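Local structure of AP endonuclease, family 2 (Brucella melitensis biovar Abortus, 3NGF) at residues 18-23 and 35-40; 27-32 and 51-56; 93-98 and 133-138; 127-132 and 169-174. The protein probably interconverts hydroxypyruvate and tartronate semialdehyde as a manganese-binding isomerase of the hyi family, and may have endonuclease activity. One frame throughout, in Å; residues are numbered along the deposited sequence. Where two conformers were deposited one is given.

Contact 1: residues 18-23 and 35-40; sequences TMFNEV and AGFGGV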
loop_
_atom_site.group_PDB
_atom_site.type_symbol
_atom_site.label_atom_id
_atom_site.label_comp_id
_atom_site.label_asym_id
_atom_site.label_seq_id
_atom_site.Cartn_x
_atom_site.Cartn_y
_atom_site.Cartn_z
ATOM N N THR A 18 -10.435 4.288 -2.657
ATOM C CA THR A 18 -10.702 4.458 -4.114
ATOM C C THR A 18 -11.976 3.762 -4.620
ATOM O O THR A 18 -12.563 4.196 -5.632
ATOM C CB THR A 18 -9.502 4.010 -4.971
ATOM O OG1 THR A 18 -9.319 2.592 -4.892
ATOM C CG2 THR A 18 -8.192 4.773 -4.576
ATOM N N MET A 19 -12.389 2.692 -3.943
ATOM C CA MET A 19 -13.603 1.935 -4.314
ATOM C C MET A 19 -14.753 2.251 -3.397
ATOM O O MET A 19 -14.554 2.697 -2.268
ATOM C CB MET A 19 -13.364 0.423 -4.292
ATOM C CG MET A 19 -12.258 -0.064 -5.227
ATOM S SD MET A 19 -11.859 -1.796 -5.086
ATOM C CE MET A 19 -13.446 -2.557 -5.520
ATOM N N PHE A 20 -15.964 1.967 -3.886
ATOM C CA PHE A 20 -17.195 2.169 -3.135
ATOM C C PHE A 20 -17.435 3.626 -2.706
ATOM O O PHE A 20 -18.138 3.882 -1.717
ATOM C CB PHE A 20 -17.232 1.221 -1.924
ATOM C CG PHE A 20 -17.200 -0.217 -2.302
ATOM C CD1 PHE A 20 -18.311 -0.825 -2.841
ATOM C CD2 PHE A 20 -16.044 -0.964 -2.142
ATOM C CE1 PHE A 20 -18.284 -2.149 -3.200
ATOM C CE2 PHE A 20 -16.003 -2.281 -2.485
ATOM C CZ PHE A 20 -17.136 -2.888 -3.020
ATOM N N ASN A 21 -16.928 4.583 -3.498
ATOM C CA ASN A 21 -17.069 6.005 -3.170
ATOM C C ASN A 21 -18.482 6.531 -3.436
ATOM O O ASN A 21 -18.781 7.714 -3.216
ATOM C CB ASN A 21 -16.048 6.861 -3.924
ATOM C CG ASN A 21 -14.657 6.791 -3.346
ATOM O OD1 ASN A 21 -14.249 5.818 -2.663
ATOM N ND2 ASN A 21 -13.889 7.846 -3.623
ATOM N N GLU A 22 -19.361 5.642 -3.890
ATOM C CA GLU A 22 -20.782 5.946 -4.015
ATOM C C GLU A 22 -21.414 6.183 -2.645
ATOM O O GLU A 22 -22.479 6.807 -2.554
ATOM C CB GLU A 22 -21.520 4.810 -4.730
ATOM C CG GLU A 22 -21.163 4.633 -6.215
ATOM C CD GLU A 22 -19.889 3.785 -6.513
ATOM O OE1 GLU A 22 -19.331 3.104 -5.646
ATOM O OE2 GLU A 22 -19.448 3.797 -7.675
ATOM N N VAL A 23 -20.764 5.687 -1.588
ATOM C CA VAL A 23 -21.239 5.880 -0.216
ATOM C C VAL A 23 -20.118 6.467 0.649
ATOM O O VAL A 23 -18.942 6.374 0.277
ATOM C CB VAL A 23 -21.798 4.566 0.398
ATOM C CG1 VAL A 23 -22.984 4.040 -0.444
ATOM C CG2 VAL A 23 -20.705 3.501 0.561
ATOM N N ALA A 35 -19.891 -7.680 -1.423
ATOM C CA ALA A 35 -19.345 -7.932 -2.767
ATOM C C ALA A 35 -18.410 -9.144 -2.724
ATOM O O ALA A 35 -17.947 -9.585 -3.747
ATOM C CB ALA A 35 -18.607 -6.670 -3.314
ATOM N N GLY A 36 -18.156 -9.679 -1.525
ATOM C CA GLY A 36 -17.362 -10.884 -1.348
ATOM C C GLY A 36 -15.888 -10.681 -1.075
ATOM O O GLY A 36 -15.100 -11.621 -1.218
ATOM N N PHE A 37 -15.489 -9.466 -0.689
ATOM C CA PHE A 37 -14.104 -9.252 -0.226
ATOM C C PHE A 37 -13.990 -9.704 1.231
ATOM O O PHE A 37 -14.878 -9.433 2.035
ATOM C CB PHE A 37 -13.703 -7.785 -0.355
ATOM C CG PHE A 37 -13.528 -7.335 -1.784
ATOM C CD1 PHE A 37 -12.319 -7.517 -2.460
ATOM C CD2 PHE A 37 -14.577 -6.746 -2.454
ATOM C CE1 PHE A 37 -12.174 -7.118 -3.781
ATOM C CE2 PHE A 37 -14.437 -6.342 -3.787
ATOM C CZ PHE A 37 -13.235 -6.531 -4.442
ATOM N N GLY A 38 -12.896 -10.388 1.549
ATOM C CA GLY A 38 -12.577 -10.783 2.930
ATOM C C GLY A 38 -11.588 -9.834 3.583
ATOM O O GLY A 38 -11.374 -9.893 4.803
ATOM N N GLY A 39 -10.975 -8.968 2.782
ATOM C CA GLY A 39 -9.992 -8.007 3.279
ATOM C C GLY A 39 -10.205 -6.635 2.692
ATOM O O GLY A 39 -10.777 -6.496 1.594
ATOM N N VAL A 40 -9.757 -5.611 3.427
ATOM C CA VAL A 40 -9.805 -4.242 2.944
ATOM C C VAL A 40 -8.486 -3.511 3.241
ATOM O O VAL A 40 -7.722 -3.900 4.134
ATOM C CB VAL A 40 -10.976 -3.435 3.539
ATOM C CG1 VAL A 40 -12.326 -4.026 3.106
ATOM C CG2 VAL A 40 -10.879 -3.372 5.065
#
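Phe20 and Phe37 hold CG beside the backbone N (chi1 -61° and -70°), which sends both rings into the gap between 18-23 and 35-40, while a bend at chi3 (61°) brings the methyl end of Met19 up to Phe37. Met19 CE thereby comes to 4.1 Å from Phe37 CZ, the two side chains crossing at about a right angle and the methyl meeting the ring obliquely. Phe20 presents its rim: Ala35 CB lies near the plane of the ring, 4.1 Å from Phe20 CZ. Phe37 CE2 approaches the same edge more loosely, at 4.5 Å from Phe20 CZ. The segments belong to the first beta-alpha-beta unit of the TIM barrel: residues 18-23 follow strand 11-15, and residues 35-40 lead from the end of helix 25-34 into strand 39-41. Gly36 ends that helix in a Schellman motif with positive phi, and Phe37, next in the chain, is buried against 18-23. A type I turn from Phe20 to Val23, closed by Val23 N to Phe20 O at 3.2 Å, shapes the facing loop. Phe37 also stacks on Phe261, and Ala14 of strand 11-15 touches both phenylalanines. Side chain to side chain, Met19 lies about 7 Å from Glu247, a manganese ligand and predicted proton donor/acceptor.

Contact 2: residues 27-32 and 51-56; sequences ERFRLA and DVIARE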
loop_
_atom_site.group_PDB
_atom_site.type_symbol
_atom_site.label_atom_id
_atom_site.label_comp_id
_atom_site.label_asym_id
_atom_site.label_seq_id
_atom_site.Cartn_x
_atom_site.Cartn_y
_atom_site.Cartn_z
ATOM N N GLU A 27 -19.706 3.343 5.469
ATOM C CA GLU A 27 -20.638 2.454 4.779
ATOM C C GLU A 27 -19.926 1.497 3.794
ATOM O O GLU A 27 -20.522 0.507 3.341
ATOM C CB GLU A 27 -21.714 3.290 4.053
ATOM C CG GLU A 27 -22.783 3.887 5.001
ATOM C CD GLU A 27 -23.718 4.910 4.361
ATOM O OE1 GLU A 27 -24.075 5.903 5.053
ATOM O OE2 GLU A 27 -24.091 4.721 3.177
ATOM N N ARG A 28 -18.659 1.777 3.478
ATOM C CA ARG A 28 -17.910 1.008 2.462
ATOM C C ARG A 28 -17.528 -0.392 2.934
ATOM O O ARG A 28 -17.375 -1.304 2.127
ATOM C CB ARG A 28 -16.661 1.786 1.991
ATOM C CG ARG A 28 -17.066 3.148 1.402
ATOM C CD ARG A 28 -15.907 3.971 0.850
ATOM N NE ARG A 28 -16.368 5.324 0.584
ATOM C CZ ARG A 28 -15.617 6.408 0.587
ATOM N NH1 ARG A 28 -14.290 6.316 0.768
ATOM N NH2 ARG A 28 -16.183 7.582 0.347
ATOM N N PHE A 29 -17.380 -0.560 4.258
ATOM C CA PHE A 29 -17.012 -1.853 4.825
ATOM C C PHE A 29 -18.068 -2.919 4.517
ATOM O O PHE A 29 -17.742 -3.993 3.982
ATOM C CB PHE A 29 -16.772 -1.741 6.333
ATOM C CG PHE A 29 -15.577 -0.880 6.697
ATOM C CD1 PHE A 29 -14.341 -1.455 6.928
ATOM C CD2 PHE A 29 -15.707 0.496 6.807
ATOM C CE1 PHE A 29 -13.246 -0.676 7.265
ATOM C CE2 PHE A 29 -14.626 1.291 7.138
ATOM C CZ PHE A 29 -13.382 0.702 7.349
ATOM N N ARG A 30 -19.332 -2.598 4.791
ATOM C CA ARG A 30 -20.448 -3.496 4.464
ATOM C C ARG A 30 -20.527 -3.788 2.957
ATOM O O ARG A 30 -20.736 -4.933 2.531
ATOM C CB ARG A 30 -21.757 -2.890 4.920
ATOM C CG ARG A 30 -22.983 -3.787 4.617
ATOM C CD ARG A 30 -24.302 -3.184 5.106
ATOM N NE ARG A 30 -24.609 -1.889 4.487
ATOM C CZ ARG A 30 -25.163 -1.717 3.286
ATOM N NH1 ARG A 30 -25.495 -2.756 2.515
ATOM N NH2 ARG A 30 -25.393 -0.489 2.845
ATOM N N LEU A 31 -20.396 -2.754 2.143
ATOM C CA LEU A 31 -20.469 -2.982 0.694
ATOM C C LEU A 31 -19.346 -3.905 0.158
ATOM O O LEU A 31 -19.593 -4.755 -0.709
ATOM C CB LEU A 31 -20.525 -1.665 -0.056
ATOM C CG LEU A 31 -21.732 -0.754 0.179
ATOM C CD1 LEU A 31 -21.659 0.392 -0.854
ATOM C CD2 LEU A 31 -23.071 -1.480 0.097
ATOM N N ALA A 32 -18.135 -3.767 0.692
ATOM C CA ALA A 32 -17.017 -4.612 0.318
ATOM C C ALA A 32 -17.274 -6.043 0.736
ATOM O O ALA A 32 -17.070 -6.955 -0.048
ATOM C CB ALA A 32 -15.681 -4.091 0.964
ATOM N N ASP A 51 -11.636 2.579 17.460
ATOM C CA ASP A 51 -12.611 1.616 17.958
ATOM C C ASP A 51 -13.771 1.403 16.946
ATOM O O ASP A 51 -14.325 0.300 16.843
ATOM C CB ASP A 51 -13.207 2.051 19.295
ATOM C CG ASP A 51 -12.262 1.890 20.484
ATOM O OD1 ASP A 51 -11.110 1.414 20.338
ATOM O OD2 ASP A 51 -12.742 2.227 21.602
ATOM N N VAL A 52 -14.179 2.470 16.256
ATOM C CA VAL A 52 -15.262 2.413 15.289
ATOM C C VAL A 52 -14.818 1.580 14.080
ATOM O O VAL A 52 -15.540 0.692 13.657
ATOM C CB VAL A 52 -15.729 3.843 14.862
ATOM C CG1 VAL A 52 -16.720 3.793 13.681
ATOM C CG2 VAL A 52 -16.311 4.588 16.071
ATOM N N ILE A 53 -13.624 1.858 13.546
ATOM C CA ILE A 53 -13.086 1.054 12.442
ATOM C C ILE A 53 -12.915 -0.412 12.855
ATOM O O ILE A 53 -13.275 -1.315 12.095
ATOM C CB ILE A 53 -11.742 1.603 11.900
ATOM C CG1 ILE A 53 -11.935 2.964 11.236
ATOM C CG2 ILE A 53 -11.147 0.632 10.876
ATOM C CD1 ILE A 53 -10.587 3.646 10.823
ATOM N N ALA A 54 -12.435 -0.658 14.078
ATOM C CA ALA A 54 -12.313 -2.058 14.597
ATOM C C ALA A 54 -13.676 -2.781 14.545
ATOM O O ALA A 54 -13.764 -3.962 14.139
ATOM C CB ALA A 54 -11.762 -2.064 16.064
ATOM N N ARG A 55 -14.725 -2.074 14.945
ATOM C CA ARG A 55 -16.086 -2.637 14.943
ATOM C C ARG A 55 -16.610 -2.843 13.526
ATOM O O ARG A 55 -17.274 -3.829 13.240
ATOM C CB ARG A 55 -17.041 -1.793 15.797
ATOM C CG ARG A 55 -16.902 -2.059 17.312
ATOM C CD ARG A 55 -18.012 -1.363 18.092
ATOM N NE ARG A 55 -17.854 0.105 18.096
ATOM C CZ ARG A 55 -17.123 0.796 18.957
ATOM N NH1 ARG A 55 -17.046 2.120 18.857
ATOM N NH2 ARG A 55 -16.465 0.185 19.925
ATOM N N GLU A 56 -16.272 -1.939 12.613
ATOM C CA GLU A 56 -16.592 -2.161 11.196
ATOM C C GLU A 56 -16.008 -3.481 10.683
ATOM O O GLU A 56 -16.691 -4.257 10.002
ATOM C CB GLU A 56 -16.059 -1.037 10.316
ATOM C CG GLU A 56 -16.696 0.320 10.422
ATOM C CD GLU A 56 -18.132 0.395 9.941
ATOM O OE1 GLU A 56 -18.660 -0.576 9.315
ATOM O OE2 GLU A 56 -18.735 1.466 10.187
HETATM O O HOH W 1 -20.230 -0.530 6.792
#
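Helix segments 27-32 and 51-56 come nearest at Phe29 and Glu56, whose CA atoms are 6.4 Å apart, and both of these residues direct their CB toward the opposite helix. The aliphatic part of Glu56 lies over one face of the Phe29 ring. Its CB stands 3.8 Å from the centroid of the Phe29 ring and only 16° off the normal, a CH-pi contact displaced slightly toward the rim. Glu56 CG continues across the same ring, 3.8 Å from Phe29 CD2. A bend at chi2 (-67°) folds the carboxylate back along the phenylalanine, its plane just 18° from that of the ring, and leaves Glu56 OE1 3.7 Å from Phe29 CB. Phe25, one turn earlier in helix 25-34, meets Phe29 edge-to-face. The polar end of Glu56 is tied to the facing helix through one water, which donates to Glu56 OE1 at 3.0 Å and accepts from Arg30 N. The two helices are neighbours in the outer layer of the TIM barrel, following strands 11-15 and 39-41. Glu56 thus divides its chemistry: the methylenes cover an aromatic face, while the carboxylate stays hydrated at the surface, where a glycerol is also bound close by, and a single water carries the polar link between the helices.

Contact 3: residues 93-98 and 133-138; sequences DNVDIA and FRYAAD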
loop_
_atom_site.group_PDB
_atom_site.type_symbol
_atom_site.label_atom_id
_atom_site.label_comp_id
_atom_site.label_asym_id
_atom_site.label_seq_id
_atom_site.Cartn_x
_atom_site.Cartn_y
_atom_site.Cartn_z
ATOM N N ASP A 93 6.914 10.323 16.146
ATOM C CA ASP A 93 5.630 10.513 16.804
ATOM C C ASP A 93 4.483 9.924 15.972
ATOM O O ASP A 93 3.543 9.354 16.512
ATOM C CB ASP A 93 5.379 11.990 17.096
ATOM C CG ASP A 93 6.328 12.549 18.120
ATOM O OD1 ASP A 93 6.968 11.767 18.867
ATOM O OD2 ASP A 93 6.413 13.783 18.182
ATOM N N ASN A 94 4.588 10.026 14.654
ATOM C CA ASN A 94 3.564 9.465 13.747
ATOM C C ASN A 94 3.563 7.938 13.737
ATOM O O ASN A 94 2.526 7.289 13.494
ATOM C CB ASN A 94 3.772 10.031 12.341
ATOM C CG ASN A 94 3.269 11.474 12.204
ATOM O OD1 ASN A 94 2.488 11.961 13.024
ATOM N ND2 ASN A 94 3.673 12.142 11.115
ATOM N N VAL A 95 4.703 7.328 14.035
ATOM C CA VAL A 95 4.745 5.883 14.181
ATOM C C VAL A 95 3.884 5.404 15.345
ATOM O O VAL A 95 3.204 4.383 15.218
ATOM C CB VAL A 95 6.187 5.346 14.324
ATOM C CG1 VAL A 95 6.188 3.800 14.636
ATOM C CG2 VAL A 95 6.951 5.635 13.060
ATOM N N ASP A 96 3.926 6.133 16.462
ATOM C CA ASP A 96 3.100 5.820 17.634
ATOM C C ASP A 96 1.616 5.819 17.281
ATOM O O ASP A 96 0.872 4.917 17.678
ATOM C CB ASP A 96 3.350 6.824 18.769
ATOM C CG ASP A 96 4.728 6.673 19.398
ATOM O OD1 ASP A 96 5.220 5.538 19.491
ATOM O OD2 ASP A 96 5.323 7.696 19.809
ATOM N N ILE A 97 1.209 6.839 16.534
ATOM C CA ILE A 97 -0.162 7.028 16.121
ATOM C C ILE A 97 -0.579 5.888 15.197
ATOM O O ILE A 97 -1.616 5.262 15.413
ATOM C CB ILE A 97 -0.345 8.383 15.389
ATOM C CG1 ILE A 97 -0.123 9.563 16.352
ATOM C CG2 ILE A 97 -1.758 8.491 14.792
ATOM C CD1 ILE A 97 -0.214 10.932 15.663
ATOM N N ALA A 98 0.258 5.596 14.194
ATOM C CA ALA A 98 0.010 4.448 13.296
ATOM C C ALA A 98 -0.091 3.099 14.043
ATOM O O ALA A 98 -0.977 2.298 13.747
ATOM C CB ALA A 98 1.097 4.384 12.220
ATOM N N PHE A 133 13.106 4.438 8.775
ATOM C CA PHE A 133 12.669 3.054 8.546
ATOM C C PHE A 133 13.240 2.125 9.600
ATOM O O PHE A 133 12.559 1.230 10.058
ATOM C CB PHE A 133 12.988 2.601 7.104
ATOM C CG PHE A 133 11.816 2.799 6.160
ATOM C CD1 PHE A 133 11.380 4.072 5.795
ATOM C CD2 PHE A 133 11.105 1.713 5.709
ATOM C CE1 PHE A 133 10.267 4.248 4.978
ATOM C CE2 PHE A 133 10.018 1.871 4.885
ATOM C CZ PHE A 133 9.582 3.135 4.524
ATOM N N ARG A 134 14.487 2.327 10.014
ATOM C CA ARG A 134 15.014 1.517 11.121
ATOM C C ARG A 134 14.242 1.729 12.422
ATOM O O ARG A 134 13.949 0.744 13.141
ATOM C CB ARG A 134 16.494 1.799 11.357
ATOM C CG ARG A 134 17.391 1.174 10.338
ATOM C CD ARG A 134 18.857 1.551 10.550
ATOM N NE ARG A 134 19.696 0.927 9.528
ATOM C CZ ARG A 134 20.976 1.211 9.310
ATOM N NH1 ARG A 134 21.612 2.151 10.027
ATOM N NH2 ARG A 134 21.628 0.573 8.354
ATOM N N TYR A 135 13.924 2.992 12.736
ATOM C CA TYR A 135 13.146 3.315 13.941
ATOM C C TYR A 135 11.781 2.631 13.850
ATOM O O TYR A 135 11.346 1.961 14.779
ATOM C CB TYR A 135 12.947 4.816 14.124
ATOM C CG TYR A 135 12.070 5.148 15.315
ATOM C CD1 TYR A 135 12.622 5.277 16.603
ATOM C CD2 TYR A 135 10.698 5.302 15.172
ATOM C CE1 TYR A 135 11.822 5.561 17.689
ATOM C CE2 TYR A 135 9.901 5.578 16.244
ATOM C CZ TYR A 135 10.457 5.700 17.511
ATOM O OH TYR A 135 9.629 5.973 18.572
ATOM N N ALA A 136 11.115 2.767 12.709
ATOM C CA ALA A 136 9.790 2.179 12.559
ATOM C C ALA A 136 9.854 0.651 12.705
ATOM O O ALA A 136 9.002 0.046 13.342
ATOM C CB ALA A 136 9.193 2.569 11.182
ATOM N N ALA A 137 10.860 0.044 12.076
ATOM C CA ALA A 137 11.049 -1.401 12.116
ATOM C C ALA A 137 11.202 -1.827 13.550
ATOM O O ALA A 137 10.602 -2.793 13.973
ATOM C CB ALA A 137 12.283 -1.824 11.282
ATOM N N ASP A 138 12.000 -1.081 14.307
ATOM C CA ASP A 138 12.312 -1.474 15.692
ATOM C C ASP A 138 11.105 -1.363 16.613
ATOM O O ASP A 138 10.942 -2.173 17.553
ATOM C CB ASP A 138 13.473 -0.635 16.216
ATOM C CG ASP A 138 14.826 -0.980 15.561
ATOM O OD1 ASP A 138 14.978 -2.031 14.899
ATOM O OD2 ASP A 138 15.759 -0.177 15.751
#
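A 2.9 Å hydrogen bond from Ala137 N to Phe133 O, of the ordinary helical kind, spans the turn that carries Tyr135 and Ala136, the two residues that touch Val95. Its counterpart in the other helix, Ala98 N to Asn94 O, also measures 2.9 Å and closes the turn that carries Val95. The CA atoms of Val95 and Ala136 are 6.5 Å apart, the closest approach of the two backbones. Val95 serves both partners: it meets Tyr135 through its branching carbon and Ala136 through one methyl. With CG opposite the backbone N (chi1 176°), the Tyr135 ring reaches the valine and meets it with an edge rather than a face. Val95 CB lies near the ring plane, 4.2 Å from Tyr135 CE2. Val95 CG2 rests 4.2 Å from Ala136 CB, a methyl-to-methyl contact. Segments 93-98 and 133-138 lie on helices 88-104 and 122-140, adjacent in the outer ring of the TIM barrel. Helix 122-140 turns other faces to other parts of the fold: Phe133 packs on Val147, Val149 and Val180 of the barrel strands, and Asp138 forms a salt bridge with Arg177. Between the two segments the joint is therefore apolar, carried by one valine, an alanine methyl and a ring edge, and its cohesion probably comes from van der Waals packing rather than directed bonds.

Contact 4: residues 127-132 and 169-174; sequences ETFIEN and VGLVKR
Helix segments 127-132 and 169-174 are nearest at Ile130 and Arg174, with CA atoms 7.1 Å apart, and Phe129 and Leu171 make a second contact beside it. Ile130 reaches across with its CD1 and rests over one face of the Arg174 guanidinium, 3.6 Å from Arg174 NH2. The same methyl is 3.7 Å from Arg174 NE and 3.9 Å from Arg174 CB, so the arginine curls around it. That curl comes from a bend at chi3 (61°), which turns the guanidinium back over the isoleucine; the two side chains cross at about a right angle. A second partner holds the guanidinium: Arg174 NH1 forms a salt bridge with Glu126, just before 127-132 in the same helix as Ile130. Phe129 swings its ring out with CG opposite the backbone N (chi1 175°), and Leu171 crosses it obliquely. Phe129 CE2 lies 4.0 Å from Leu171 CB, while Leu171 CD1 sits over one face of the ring. Phe133, one turn on, stacks with Phe129, and Phe161 meets both Phe129 and Leu171. The phenylalanine is buried, whereas Arg174 is exposed. The side chain of Phe129 lies about 9 Å from that of the manganese ligand Glu150, which follows strand 146-149. Packing of neighbouring helices, here 122-140 and 165-175, outside a closed parallel barrel is the arrangement of a TIM barrel, here of the xylose isomerase-like family.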
loop_
_atom_site.group_PDB
_atom_site.type_symbol
_atom_site.label_atom_id
_atom_site.label_comp_id
_atom_site.label_asym_id
_atom_site.label_seq_id
_atom_site.Cartn_x
_atom_site.Cartn_y
_atom_site.Cartn_z
ATOM N N GLU A 127 19.768 8.893 3.679
ATOM C CA GLU A 127 20.213 8.702 5.055
ATOM C C GLU A 127 19.060 8.823 6.047
ATOM O O GLU A 127 18.952 8.021 6.978
ATOM C CB GLU A 127 21.345 9.681 5.412
ATOM C CG GLU A 127 22.679 9.181 4.911
ATOM C CD GLU A 127 23.823 10.133 5.129
ATOM O OE1 GLU A 127 23.613 11.263 5.640
ATOM O OE2 GLU A 127 24.951 9.733 4.765
ATOM N N THR A 128 18.195 9.805 5.824
ATOM C CA THR A 128 17.057 10.052 6.719
ATOM C C THR A 128 16.023 8.935 6.577
ATOM O O THR A 128 15.465 8.464 7.577
ATOM C CB THR A 128 16.459 11.447 6.456
ATOM O OG1 THR A 128 17.413 12.457 6.852
ATOM C CG2 THR A 128 15.137 11.612 7.204
ATOM N N PHE A 129 15.802 8.498 5.338
ATOM C CA PHE A 129 14.955 7.324 5.058
ATOM C C PHE A 129 15.398 6.114 5.877
ATOM O O PHE A 129 14.577 5.477 6.539
ATOM C CB PHE A 129 14.986 6.996 3.555
ATOM C CG PHE A 129 14.231 5.733 3.175
ATOM C CD1 PHE A 129 12.931 5.804 2.710
ATOM C CD2 PHE A 129 14.831 4.490 3.233
ATOM C CE1 PHE A 129 12.240 4.665 2.332
ATOM C CE2 PHE A 129 14.108 3.337 2.848
ATOM C CZ PHE A 129 12.820 3.448 2.412
ATOM N N ILE A 130 16.698 5.815 5.848
ATOM C CA ILE A 130 17.256 4.654 6.561
ATOM C C ILE A 130 17.022 4.785 8.069
ATOM O O ILE A 130 16.550 3.851 8.733
ATOM C CB ILE A 130 18.770 4.457 6.207
ATOM C CG1 ILE A 130 18.895 3.994 4.753
ATOM C CG2 ILE A 130 19.435 3.452 7.141
ATOM C CD1 ILE A 130 20.254 4.100 4.156
ATOM N N GLU A 131 17.308 5.963 8.622
ATOM C CA GLU A 131 17.120 6.149 10.043
ATOM C C GLU A 131 15.670 5.977 10.427
ATOM O O GLU A 131 15.379 5.347 11.458
ATOM C CB GLU A 131 17.574 7.528 10.509
ATOM C CG GLU A 131 19.083 7.741 10.403
ATOM C CD GLU A 131 19.957 6.652 11.031
ATOM O OE1 GLU A 131 19.575 5.987 12.023
ATOM O OE2 GLU A 131 21.097 6.483 10.527
ATOM N N ASN A 132 14.772 6.563 9.636
ATOM C CA ASN A 132 13.341 6.530 9.961
ATOM C C ASN A 132 12.726 5.128 9.841
ATOM O O ASN A 132 11.933 4.674 10.699
ATOM C CB ASN A 132 12.555 7.564 9.128
ATOM C CG ASN A 132 12.665 8.989 9.698
ATOM O OD1 ASN A 132 12.796 9.189 10.927
ATOM N ND2 ASN A 132 12.602 9.988 8.812
ATOM N N VAL A 169 14.262 -1.974 -3.424
ATOM C CA VAL A 169 14.846 -3.198 -2.859
ATOM C C VAL A 169 16.245 -2.919 -2.292
ATOM O O VAL A 169 16.590 -3.368 -1.192
ATOM C CB VAL A 169 14.899 -4.325 -3.883
ATOM C CG1 VAL A 169 15.733 -5.484 -3.368
ATOM C CG2 VAL A 169 13.456 -4.770 -4.257
ATOM N N GLY A 170 17.020 -2.160 -3.042
ATOM C CA GLY A 170 18.349 -1.729 -2.596
ATOM C C GLY A 170 18.314 -0.884 -1.341
ATOM O O GLY A 170 19.160 -1.076 -0.432
ATOM N N LEU A 171 17.356 0.038 -1.259
ATOM C CA LEU A 171 17.238 0.880 -0.065
ATOM C C LEU A 171 16.853 0.040 1.148
ATOM O O LEU A 171 17.371 0.242 2.242
ATOM C CB LEU A 171 16.224 1.996 -0.272
ATOM C CG LEU A 171 16.665 3.180 -1.130
ATOM C CD1 LEU A 171 15.441 4.074 -1.376
ATOM C CD2 LEU A 171 17.770 3.932 -0.394
ATOM N N VAL A 172 15.958 -0.910 0.950
ATOM C CA VAL A 172 15.576 -1.828 2.022
ATOM C C VAL A 172 16.745 -2.693 2.538
ATOM O O VAL A 172 16.841 -2.952 3.736
ATOM C CB VAL A 172 14.404 -2.720 1.623
ATOM C CG1 VAL A 172 14.219 -3.829 2.700
ATOM C CG2 VAL A 172 13.143 -1.875 1.441
ATOM N N LYS A 173 17.633 -3.128 1.649
ATOM C CA LYS A 173 18.823 -3.868 2.072
ATOM C C LYS A 173 19.714 -3.004 2.971
ATOM O O LYS A 173 20.279 -3.491 3.952
ATOM C CB LYS A 173 19.613 -4.386 0.858
ATOM C CG LYS A 173 19.057 -5.677 0.276
ATOM C CD LYS A 173 19.817 -6.143 -0.948
ATOM C CE LYS A 173 19.002 -7.152 -1.766
ATOM N NZ LYS A 173 19.622 -7.319 -3.126
ATOM N N ARG A 174 19.817 -1.716 2.650
ATOM C CA ARG A 174 20.591 -0.799 3.485
ATOM C C ARG A 174 19.961 -0.596 4.858
ATOM O O ARG A 174 20.693 -0.470 5.845
ATOM C CB ARG A 174 20.807 0.524 2.789
ATOM C CG ARG A 174 21.633 0.368 1.508
ATOM C CD ARG A 174 21.624 1.621 0.672
ATOM N NE ARG A 174 22.187 2.789 1.348
ATOM C CZ ARG A 174 22.082 4.037 0.877
ATOM N NH1 ARG A 174 21.432 4.292 -0.271
ATOM N NH2 ARG A 174 22.618 5.040 1.552
#

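Contacts 2, 3 and 4 each join neighbouring helices of the outer ring, whereas contact 1 packs a loop after the first strand against the turn leading into the second. Contact 1 brackets helix 25-34, which carries one side of contact 2: Arg28 NE bonds to Val23 O, and Phe37 N probably to Ala32 O. Contacts 3 and 4 share helix 122-140, and Arg134 NH2 bonds to Arg174 O between them. Contacts 2 and 4 lie on opposite sides of the chain's centre. Contact 1 is wholly buried and apolar; contact 2 sets the methylenes of a glutamate on a ring and contact 4 an isoleucine methyl on a guanidinium face, and contact 3 has a partly exposed tyrosine.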